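Local coordinates for protein diacylglycerol lipase (PDB 5XK2) that probably hydrolyses ester bonds of mono- and diacylglycerols, as a fungal class 3 lipase of the alpha/beta-hydrolase fold, here in a closed conformation, at residues Arg130-Leu135 with Lys169-Ile174; Gly73-Asp78 with Asp136-Glu141; Ile147-His152 with Ser160-Asp165. All blocks are in the same frame, centred on the assembly; numbering follows the deposited sequence.

Contact 1 of 3, residues Arg130-Leu135 with Lys169-Ile174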
loop_
_atom_site.group_PDB
_atom_site.type_symbol
_atom_site.label_atom_id
_atom_site.label_comp_id
_atom_site.label_asym_id
_atom_site.label_seq_id
_atom_site.Cartn_x
_atom_site.Cartn_y
_atom_site.Cartn_z
ATOM N N ARG A 130 -25.234 13.992 -7.607
ATOM C CA ARG A 130 -24.799 15.258 -7.000
ATOM C C ARG A 130 -23.967 16.087 -7.960
ATOM O O ARG A 130 -24.122 17.298 -8.059
ATOM C CB ARG A 130 -23.959 14.991 -5.762
ATOM C CG ARG A 130 -24.670 14.958 -4.470
ATOM C CD ARG A 130 -23.660 14.468 -3.458
ATOM N NE ARG A 130 -23.444 13.032 -3.579
ATOM C CZ ARG A 130 -22.714 12.329 -2.728
ATOM N NH1 ARG A 130 -22.098 12.947 -1.727
ATOM N NH2 ARG A 130 -22.604 11.018 -2.868
ATOM N N ILE A 131 -23.065 15.415 -8.671
ATOM C CA ILE A 131 -22.171 16.120 -9.584
ATOM C C ILE A 131 -22.929 16.680 -10.793
ATOM O O ILE A 131 -22.737 17.827 -11.186
ATOM C CB ILE A 131 -21.012 15.193 -10.019
ATOM C CG1 ILE A 131 -20.069 14.982 -8.823
ATOM C CG2 ILE A 131 -20.272 15.790 -11.214
ATOM C CD1 ILE A 131 -19.010 13.901 -9.028
ATOM N N ILE A 132 -23.826 15.886 -11.369
ATOM C CA ILE A 132 -24.630 16.355 -12.483
ATOM C C ILE A 132 -25.533 17.512 -12.059
ATOM O O ILE A 132 -25.671 18.497 -12.792
ATOM C CB ILE A 132 -25.454 15.200 -13.064
ATOM C CG1 ILE A 132 -24.511 14.233 -13.781
ATOM C CG2 ILE A 132 -26.533 15.719 -14.026
ATOM C CD1 ILE A 132 -25.188 12.983 -14.272
ATOM N N LYS A 133 -26.107 17.401 -10.860
ATOM C CA LYS A 133 -26.944 18.473 -10.316
ATOM C C LYS A 133 -26.150 19.764 -10.277
ATOM O O LYS A 133 -26.622 20.827 -10.689
ATOM C CB LYS A 133 -27.447 18.115 -8.917
ATOM C CG LYS A 133 -28.286 19.222 -8.248
ATOM C CD LYS A 133 -28.498 18.911 -6.766
ATOM C CE LYS A 133 -29.535 19.833 -6.106
ATOM N NZ LYS A 133 -28.929 20.905 -5.252
ATOM N N THR A 134 -24.915 19.648 -9.803
ATOM C CA THR A 134 -24.044 20.812 -9.680
ATOM C C THR A 134 -23.625 21.369 -11.040
ATOM O O THR A 134 -23.610 22.587 -11.229
ATOM C CB THR A 134 -22.799 20.470 -8.839
ATOM O OG1 THR A 134 -23.214 20.054 -7.526
ATOM C CG2 THR A 134 -21.890 21.696 -8.705
ATOM N N LEU A 135 -23.279 20.501 -11.998
ATOM C CA LEU A 135 -22.938 20.974 -13.330
ATOM C C LEU A 135 -24.114 21.760 -13.931
ATOM O O LEU A 135 -23.932 22.819 -14.523
ATOM C CB LEU A 135 -22.561 19.799 -14.248
ATOM C CG LEU A 135 -21.257 19.090 -13.866
ATOM C CD1 LEU A 135 -20.988 17.927 -14.821
ATOM C CD2 LEU A 135 -20.094 20.059 -13.895
ATOM N N LYS A 169 -23.935 11.934 -21.859
ATOM C CA LYS A 169 -24.997 12.821 -21.388
ATOM C C LYS A 169 -24.879 14.250 -21.932
ATOM O O LYS A 169 -25.510 15.169 -21.409
ATOM C CB LYS A 169 -25.033 12.800 -19.862
ATOM C CG LYS A 169 -25.384 11.436 -19.275
ATOM C CD LYS A 169 -25.266 11.472 -17.748
ATOM C CE LYS A 169 -25.420 10.107 -17.101
ATOM N NZ LYS A 169 -26.248 9.157 -17.878
ATOM N N ASN A 170 -24.004 14.432 -22.915
ATOM C CA ASN A 170 -23.761 15.688 -23.651
ATOM C C ASN A 170 -22.819 16.673 -22.972
ATOM O O ASN A 170 -22.626 17.776 -23.492
ATOM C CB ASN A 170 -25.059 16.462 -23.989
ATOM C CG ASN A 170 -26.113 15.599 -24.645
ATOM O OD1 ASN A 170 -27.275 15.648 -24.260
ATOM N ND2 ASN A 170 -25.721 14.811 -25.641
ATOM N N TYR A 171 -22.260 16.326 -21.810
ATOM C CA TYR A 171 -21.277 17.214 -21.189
ATOM C C TYR A 171 -19.948 17.005 -21.904
ATOM O O TYR A 171 -19.496 15.870 -22.016
ATOM C CB TYR A 171 -21.131 16.924 -19.680
ATOM C CG TYR A 171 -22.416 17.057 -18.902
ATOM C CD1 TYR A 171 -22.820 18.292 -18.370
ATOM C CD2 TYR A 171 -23.246 15.954 -18.704
ATOM C CE1 TYR A 171 -24.022 18.409 -17.665
ATOM C CE2 TYR A 171 -24.439 16.066 -18.014
ATOM C CZ TYR A 171 -24.824 17.294 -17.496
ATOM O OH TYR A 171 -26.020 17.374 -16.821
ATOM N N ASP A 172 -19.286 18.061 -22.347
ATOM C CA ASP A 172 -18.173 17.795 -23.229
ATOM C C ASP A 172 -16.939 17.717 -22.343
ATOM O O ASP A 172 -16.031 18.544 -22.422
ATOM C CB ASP A 172 -18.100 18.947 -24.249
ATOM C CG ASP A 172 -17.013 18.779 -25.292
ATOM O OD1 ASP A 172 -16.690 17.630 -25.653
ATOM O OD2 ASP A 172 -16.497 19.821 -25.763
ATOM N N ALA A 173 -16.789 16.564 -21.703
ATOM C CA ALA A 173 -15.778 16.449 -20.642
ATOM C C ALA A 173 -14.389 16.252 -21.234
ATOM O O ALA A 173 -14.220 15.473 -22.174
ATOM C CB ALA A 173 -16.115 15.308 -19.717
ATOM N N ILE A 174 -13.418 16.993 -20.703
ATOM C CA ILE A 174 -12.014 16.830 -21.051
ATOM C C ILE A 174 -11.367 16.051 -19.915
ATOM O O ILE A 174 -11.446 16.469 -18.744
ATOM C CB ILE A 174 -11.284 18.185 -21.196
ATOM C CG1 ILE A 174 -12.092 19.207 -22.012
ATOM C CG2 ILE A 174 -9.869 17.975 -21.749
ATOM C CD1 ILE A 174 -12.427 18.753 -23.411
#
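On the periphery of the alpha/beta-hydrolase domain, the last turns of helix 118-138 meet the bend between helix 154-168 and strand 173-178, with Ile132 and Leu135 on the helix side and Lys169 and Tyr171 on the other. Tyr171 has the largest share of the contact, with Ile132 next. Its CG lies anti to its own carbonyl carbon in Tyr171 (chi1 -58°), which swings the ring out from the bend toward the helix. Leu135 takes one face of that ring: CD1 stands 4.0 Å above the plane, offset toward the rim near Tyr171 CD1, while Leu135 CB comes within 4.0 Å of Tyr171 CE1. Ile132 approaches the phenol end obliquely and crosses the tyrosine side chain at about a right angle, its CG2 3.3 Å from Tyr171 OH. That hydroxyl is bound by Asp136, one turn beyond Ile132 on the same helix, through a hydrogen bond to OD1 that holds the phenol end against the helix. The other branch of Ile132 goes to the lysine: CD1 rests 3.8 Å from Lys169 CD and 4.0 Å from Lys169 CE. Lys169 runs extended across the isoleucine and bends only at its last torsion, its amine making a weak, long ion pair with Asp165. Leu166 of helix 154-168 touches Ile132, Leu135 and Tyr171. The bend itself is a Schellman motif, with Asn170 at positive phi as C-prime residue and Tyr171 N bonded to Leu166 O; Asp172 then centres an inverse gamma turn leading into the strand. Helix 118-138 thus packs on the Schellman-ended turn between helix 154-168 and strand 173-178, part of the helical layer on one side of the alpha/beta-hydrolase sheet.

Contact 2 of 3, residues Gly73-Asp78 with Asp136-Glu141; sequences GFVAVD and DELKPE
Apolar packing makes up the whole contact: Leu138, in the last part of helix 118-138, sits against Val75 and Val77, two residues of strand 71-78 whose side chains project from the same side of it. The tighter of the two pairs is Val77 with Leu138, which reach toward each other tip to tip. Val77 CG2 lies 3.7 Å from Leu138 CD2 and 3.9 Å from Leu138 CD1, so one valine methyl faces both prongs of the leucine fork. With Val75 the two side chains pass in opposite directions, and a single approach, Val75 CG1 to Leu138 CD1 at 4.1 Å, joins them. Both valines share one rotamer, CG1 anti to the backbone N (chi1 -178° and 176°), yet Val75 meets the leucine with CG1 and Val77 with CG2, since they flank it from different positions along the strand. Leu138 CD1 is thus shared between both valines, whereas CD2 serves Val77. Ile84 of the neighbouring strand 83-89 touches all three side chains, and Val75 also packs on Thr134 and Ile131, one and two turns back along the helix.

Polar bonds act within each element and outward from it. Backbone bonds join Val75 to Lys60 and Leu61, and Ala76 to Val85, fixing strand 71-78 between its antiparallel neighbours 58-65 and 83-89. Lys139 N makes a weak bond of 3.4 Å to Asp136 O. Nearby, Leu138 O accepts from His142 ND1. Here a helix of the alpha/beta-hydrolase fold lies on the antiparallel margin of the central sheet, its last leucine seated on alternate residues of a strand.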
loop_
_atom_site.group_PDB
_atom_site.type_symbol
_atom_site.label_atom_id
_atom_site.label_comp_id
_atom_site.label_asym_id
_atom_site.label_seq_id
_atom_site.Cartn_x
_atom_site.Cartn_y
_atom_site.Cartn_z
ATOM N N GLY A 73 -13.693 14.208 -3.328
ATOM C CA GLY A 73 -13.361 15.144 -4.386
ATOM C C GLY A 73 -14.232 16.380 -4.334
ATOM O O GLY A 73 -14.836 16.687 -3.313
ATOM N N PHE A 74 -14.301 17.099 -5.444
ATOM C CA PHE A 74 -15.058 18.343 -5.466
ATOM C C PHE A 74 -15.436 18.724 -6.884
ATOM O O PHE A 74 -14.841 18.231 -7.845
ATOM C CB PHE A 74 -14.253 19.495 -4.810
ATOM C CG PHE A 74 -12.869 19.673 -5.397
ATOM C CD1 PHE A 74 -12.693 20.292 -6.627
ATOM C CD2 PHE A 74 -11.757 19.205 -4.717
ATOM C CE1 PHE A 74 -11.400 20.411 -7.190
ATOM C CE2 PHE A 74 -10.475 19.326 -5.253
ATOM C CZ PHE A 74 -10.291 19.925 -6.482
ATOM N N VAL A 75 -16.418 19.609 -6.993
ATOM C CA VAL A 75 -16.669 20.354 -8.221
ATOM C C VAL A 75 -16.297 21.790 -7.922
ATOM O O VAL A 75 -16.806 22.372 -6.960
ATOM C CB VAL A 75 -18.133 20.279 -8.673
ATOM C CG1 VAL A 75 -18.307 21.031 -9.987
ATOM C CG2 VAL A 75 -18.556 18.817 -8.843
ATOM N N ALA A 76 -15.385 22.345 -8.712
ATOM C CA ALA A 76 -14.909 23.705 -8.472
ATOM C C ALA A 76 -15.067 24.573 -9.715
ATOM O O ALA A 76 -15.205 24.063 -10.841
ATOM C CB ALA A 76 -13.443 23.673 -8.036
ATOM N N VAL A 77 -15.086 25.884 -9.503
ATOM C CA VAL A 77 -15.214 26.827 -10.604
ATOM C C VAL A 77 -13.903 27.587 -10.730
ATOM O O VAL A 77 -13.440 28.193 -9.748
ATOM C CB VAL A 77 -16.364 27.828 -10.363
ATOM C CG1 VAL A 77 -16.402 28.855 -11.478
ATOM C CG2 VAL A 77 -17.694 27.104 -10.252
ATOM N N ASP A 78 -13.313 27.554 -11.924
ATOM C CA ASP A 78 -12.103 28.309 -12.210
ATOM C C ASP A 78 -12.484 29.415 -13.201
ATOM O O ASP A 78 -12.647 29.160 -14.397
ATOM C CB ASP A 78 -11.036 27.364 -12.779
ATOM C CG ASP A 78 -9.729 28.057 -13.124
ATOM O OD1 ASP A 78 -9.703 29.286 -13.313
ATOM O OD2 ASP A 78 -8.703 27.340 -13.249
ATOM N N ASP A 136 -25.315 21.226 -13.741
ATOM C CA ASP A 136 -26.515 21.858 -14.281
ATOM C C ASP A 136 -26.757 23.232 -13.625
ATOM O O ASP A 136 -27.114 24.201 -14.309
ATOM C CB ASP A 136 -27.720 20.934 -14.102
ATOM C CG ASP A 136 -27.680 19.718 -15.041
ATOM O OD1 ASP A 136 -26.771 19.625 -15.901
ATOM O OD2 ASP A 136 -28.581 18.863 -14.910
ATOM N N GLU A 137 -26.529 23.326 -12.319
ATOM C CA GLU A 137 -26.690 24.598 -11.608
ATOM C C GLU A 137 -25.668 25.632 -12.101
ATOM O O GLU A 137 -25.975 26.816 -12.199
ATOM C CB GLU A 137 -26.552 24.390 -10.097
ATOM C CG GLU A 137 -27.719 23.633 -9.471
ATOM C CD GLU A 137 -27.439 23.166 -8.062
ATOM O OE1 GLU A 137 -26.274 23.270 -7.618
ATOM O OE2 GLU A 137 -28.396 22.715 -7.389
ATOM N N LEU A 138 -24.456 25.181 -12.414
ATOM C CA LEU A 138 -23.396 26.100 -12.809
ATOM C C LEU A 138 -23.517 26.572 -14.248
ATOM O O LEU A 138 -22.957 27.591 -14.622
ATOM C CB LEU A 138 -22.027 25.437 -12.605
ATOM C CG LEU A 138 -21.651 25.286 -11.142
ATOM C CD1 LEU A 138 -20.416 24.381 -11.015
ATOM C CD2 LEU A 138 -21.362 26.677 -10.559
ATOM N N LYS A 139 -24.256 25.838 -15.066
ATOM C CA LYS A 139 -24.245 26.120 -16.497
ATOM C C LYS A 139 -24.707 27.534 -16.894
ATOM O O LYS A 139 -24.024 28.194 -17.673
ATOM C CB LYS A 139 -25.098 25.074 -17.238
ATOM C CG LYS A 139 -25.123 25.250 -18.746
ATOM C CD LYS A 139 -23.923 24.609 -19.388
ATOM C CE LYS A 139 -24.215 24.235 -20.836
ATOM N NZ LYS A 139 -23.697 25.266 -21.762
ATOM N N PRO A 140 -25.874 28.002 -16.398
ATOM C CA PRO A 140 -26.379 29.287 -16.914
ATOM C C PRO A 140 -25.433 30.471 -16.775
ATOM O O PRO A 140 -25.372 31.274 -17.700
ATOM C CB PRO A 140 -27.641 29.529 -16.075
ATOM C CG PRO A 140 -28.088 28.186 -15.689
ATOM C CD PRO A 140 -26.820 27.411 -15.433
ATOM N N GLU A 141 -24.707 30.584 -15.664
ATOM C CA GLU A 141 -23.803 31.716 -15.498
ATOM C C GLU A 141 -22.376 31.422 -15.970
ATOM O O GLU A 141 -21.509 32.287 -15.893
ATOM C CB GLU A 141 -23.766 32.160 -14.026
ATOM C CG GLU A 141 -25.122 32.582 -13.425
ATOM C CD GLU A 141 -25.760 33.778 -14.128
ATOM O OE1 GLU A 141 -25.042 34.488 -14.870
ATOM O OE2 GLU A 141 -26.984 34.014 -13.927
#

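Contact 3 of 3, residues Ile147-His152 with Ser160-Asp165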
loop_
_atom_site.group_PDB
_atom_site.type_symbol
_atom_site.label_atom_id
_atom_site.label_comp_id
_atom_site.label_asym_id
_atom_site.label_seq_id
_atom_site.Cartn_x
_atom_site.Cartn_y
_atom_site.Cartn_z
ATOM N N ILE A 147 -15.559 21.806 -19.372
ATOM C CA ILE A 147 -15.778 20.883 -18.265
ATOM C C ILE A 147 -14.584 19.941 -18.201
ATOM O O ILE A 147 -14.359 19.161 -19.123
ATOM C CB ILE A 147 -17.077 20.093 -18.423
ATOM C CG1 ILE A 147 -18.282 21.048 -18.347
ATOM C CG2 ILE A 147 -17.197 19.049 -17.325
ATOM C CD1 ILE A 147 -19.611 20.363 -18.587
ATOM N N VAL A 148 -13.811 20.040 -17.119
ATOM C CA VAL A 148 -12.591 19.250 -16.959
ATOM C C VAL A 148 -12.780 18.217 -15.865
ATOM O O VAL A 148 -13.201 18.564 -14.748
ATOM C CB VAL A 148 -11.374 20.132 -16.593
ATOM C CG1 VAL A 148 -10.151 19.254 -16.269
ATOM C CG2 VAL A 148 -11.053 21.124 -17.706
ATOM N N VAL A 149 -12.480 16.965 -16.182
ATOM C CA VAL A 149 -12.632 15.852 -15.243
ATOM C C VAL A 149 -11.237 15.285 -15.005
ATOM O O VAL A 149 -10.557 14.888 -15.942
ATOM C CB VAL A 149 -13.582 14.770 -15.781
ATOM C CG1 VAL A 149 -13.708 13.624 -14.789
ATOM C CG2 VAL A 149 -14.978 15.394 -16.055
ATOM N N VAL A 150 -10.808 15.285 -13.747
ATOM C CA VAL A 150 -9.396 15.077 -13.455
ATOM C C VAL A 150 -9.222 14.235 -12.202
ATOM O O VAL A 150 -10.037 14.280 -11.277
ATOM C CB VAL A 150 -8.674 16.449 -13.296
ATOM C CG1 VAL A 150 -9.292 17.265 -12.182
ATOM C CG2 VAL A 150 -7.154 16.288 -13.080
ATOM N N GLY A 151 -8.165 13.441 -12.181
ATOM C CA GLY A 151 -7.780 12.747 -10.970
ATOM C C GLY A 151 -6.372 12.189 -11.110
ATOM O O GLY A 151 -5.808 12.178 -12.213
ATOM N N HIS A 152 -5.823 11.714 -9.991
ATOM C CA HIS A 152 -4.539 11.026 -9.974
ATOM C C HIS A 152 -4.748 9.654 -9.337
ATOM O O HIS A 152 -5.618 9.514 -8.465
ATOM C CB HIS A 152 -3.490 11.865 -9.196
ATOM C CG HIS A 152 -2.227 11.123 -8.872
ATOM N ND1 HIS A 152 -1.970 10.610 -7.619
ATOM C CD2 HIS A 152 -1.163 10.786 -9.643
ATOM C CE1 HIS A 152 -0.800 9.991 -7.632
ATOM N NE2 HIS A 152 -0.297 10.072 -8.850
ATOM N N SER A 160 -11.820 8.666 -15.281
ATOM C CA SER A 160 -11.929 8.086 -16.628
ATOM C C SER A 160 -13.372 7.654 -16.936
ATOM O O SER A 160 -13.918 7.971 -18.005
ATOM C CB SER A 160 -10.990 6.879 -16.779
ATOM O OG SER A 160 -9.639 7.294 -16.654
ATOM N N LEU A 161 -13.972 6.940 -15.986
ATOM C CA LEU A 161 -15.337 6.457 -16.185
ATOM C C LEU A 161 -16.350 7.598 -16.071
ATOM O O LEU A 161 -17.338 7.617 -16.793
ATOM C CB LEU A 161 -15.664 5.351 -15.190
ATOM C CG LEU A 161 -14.853 4.066 -15.360
ATOM C CD1 LEU A 161 -15.164 3.118 -14.208
ATOM C CD2 LEU A 161 -15.162 3.383 -16.711
ATOM N N ALA A 162 -16.115 8.544 -15.164
ATOM C CA ALA A 162 -16.992 9.711 -15.058
ATOM C C ALA A 162 -17.015 10.503 -16.363
ATOM O O ALA A 162 -18.077 10.891 -16.839
ATOM C CB ALA A 162 -16.555 10.622 -13.898
ATOM N N ALA A 163 -15.840 10.768 -16.932
ATOM C CA ALA A 163 -15.782 11.499 -18.190
ATOM C C ALA A 163 -16.557 10.759 -19.290
ATOM O O ALA A 163 -17.301 11.373 -20.046
ATOM C CB ALA A 163 -14.309 11.718 -18.631
ATOM N N ALA A 164 -16.351 9.452 -19.373
ATOM C CA ALA A 164 -17.014 8.625 -20.386
ATOM C C ALA A 164 -18.531 8.786 -20.285
ATOM O O ALA A 164 -19.227 9.032 -21.275
ATOM C CB ALA A 164 -16.633 7.176 -20.218
ATOM N N ASP A 165 -19.027 8.658 -19.063
ATOM C CA ASP A 165 -20.473 8.727 -18.802
ATOM C C ASP A 165 -21.006 10.134 -19.082
ATOM O O ASP A 165 -22.011 10.305 -19.796
ATOM C CB ASP A 165 -20.733 8.293 -17.353
ATOM C CG ASP A 165 -22.204 8.060 -17.041
ATOM O OD1 ASP A 165 -23.009 7.835 -17.967
ATOM O OD2 ASP A 165 -22.543 8.076 -15.839
#
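Val149 of strand 146-152 meets helix 154-168 at Ala162 and Ala163. Before it in the strand, Ile147 and Val148 serve the sheet: Ile147 pairs by backbone bonds with Ile174 of strand 173-178, and Val148 with Ile84 and Val86 of strand 83-89. At Val149 the side chain turns to the helix, CG1 anti to the backbone N (chi1 179°). This methyl comes to 4.2 Å from Ala162 CB and equally 4.2 Å from Ala163 N, while Val149 CB stands 4.2 Å from Ala163 CB. With methyl groups alone on the helix side, the two backbones come close, CA of Val149 and CA of Ala163 being 6.1 Å apart. Strand, helix and strand 173-178 form a beta-alpha-beta unit, the parallel heart of the alpha/beta-hydrolase fold; Phe88 of strand 83-89 packs beside both Val149 and Ala162. Val150 points away, onto Val85, Ala87 and Tyr176. Gly151 follows, opening a GxSxG pattern consistent with a nucleophile elbow around Ser153. His152 lies on the approach to that turn, its ND1 hydrogen-bonded to Tyr29 OH and its NE2 to the backbone O of His268.

In the fold
Contact 3 lies deepest, its centre about 6 Å from the centre of the chain, and joins small side chains in the parallel middle of the sheet. Contacts 1 and 2 sit farther out, their centres about 15 and 18 Å from that of the chain, and share helix 118-138. Contact 2 is buried and wholly aliphatic, whereas contact 1 is only partly buried and adds an aromatic ring and the aliphatic part of a lysine. A phenol-carboxylate hydrogen bond joins contacts 1 and 2. Contact 1 meets contact 3 through packing of Ala173 on Val149 and of Tyr171 on Ile147; contacts 2 and 3 do not touch.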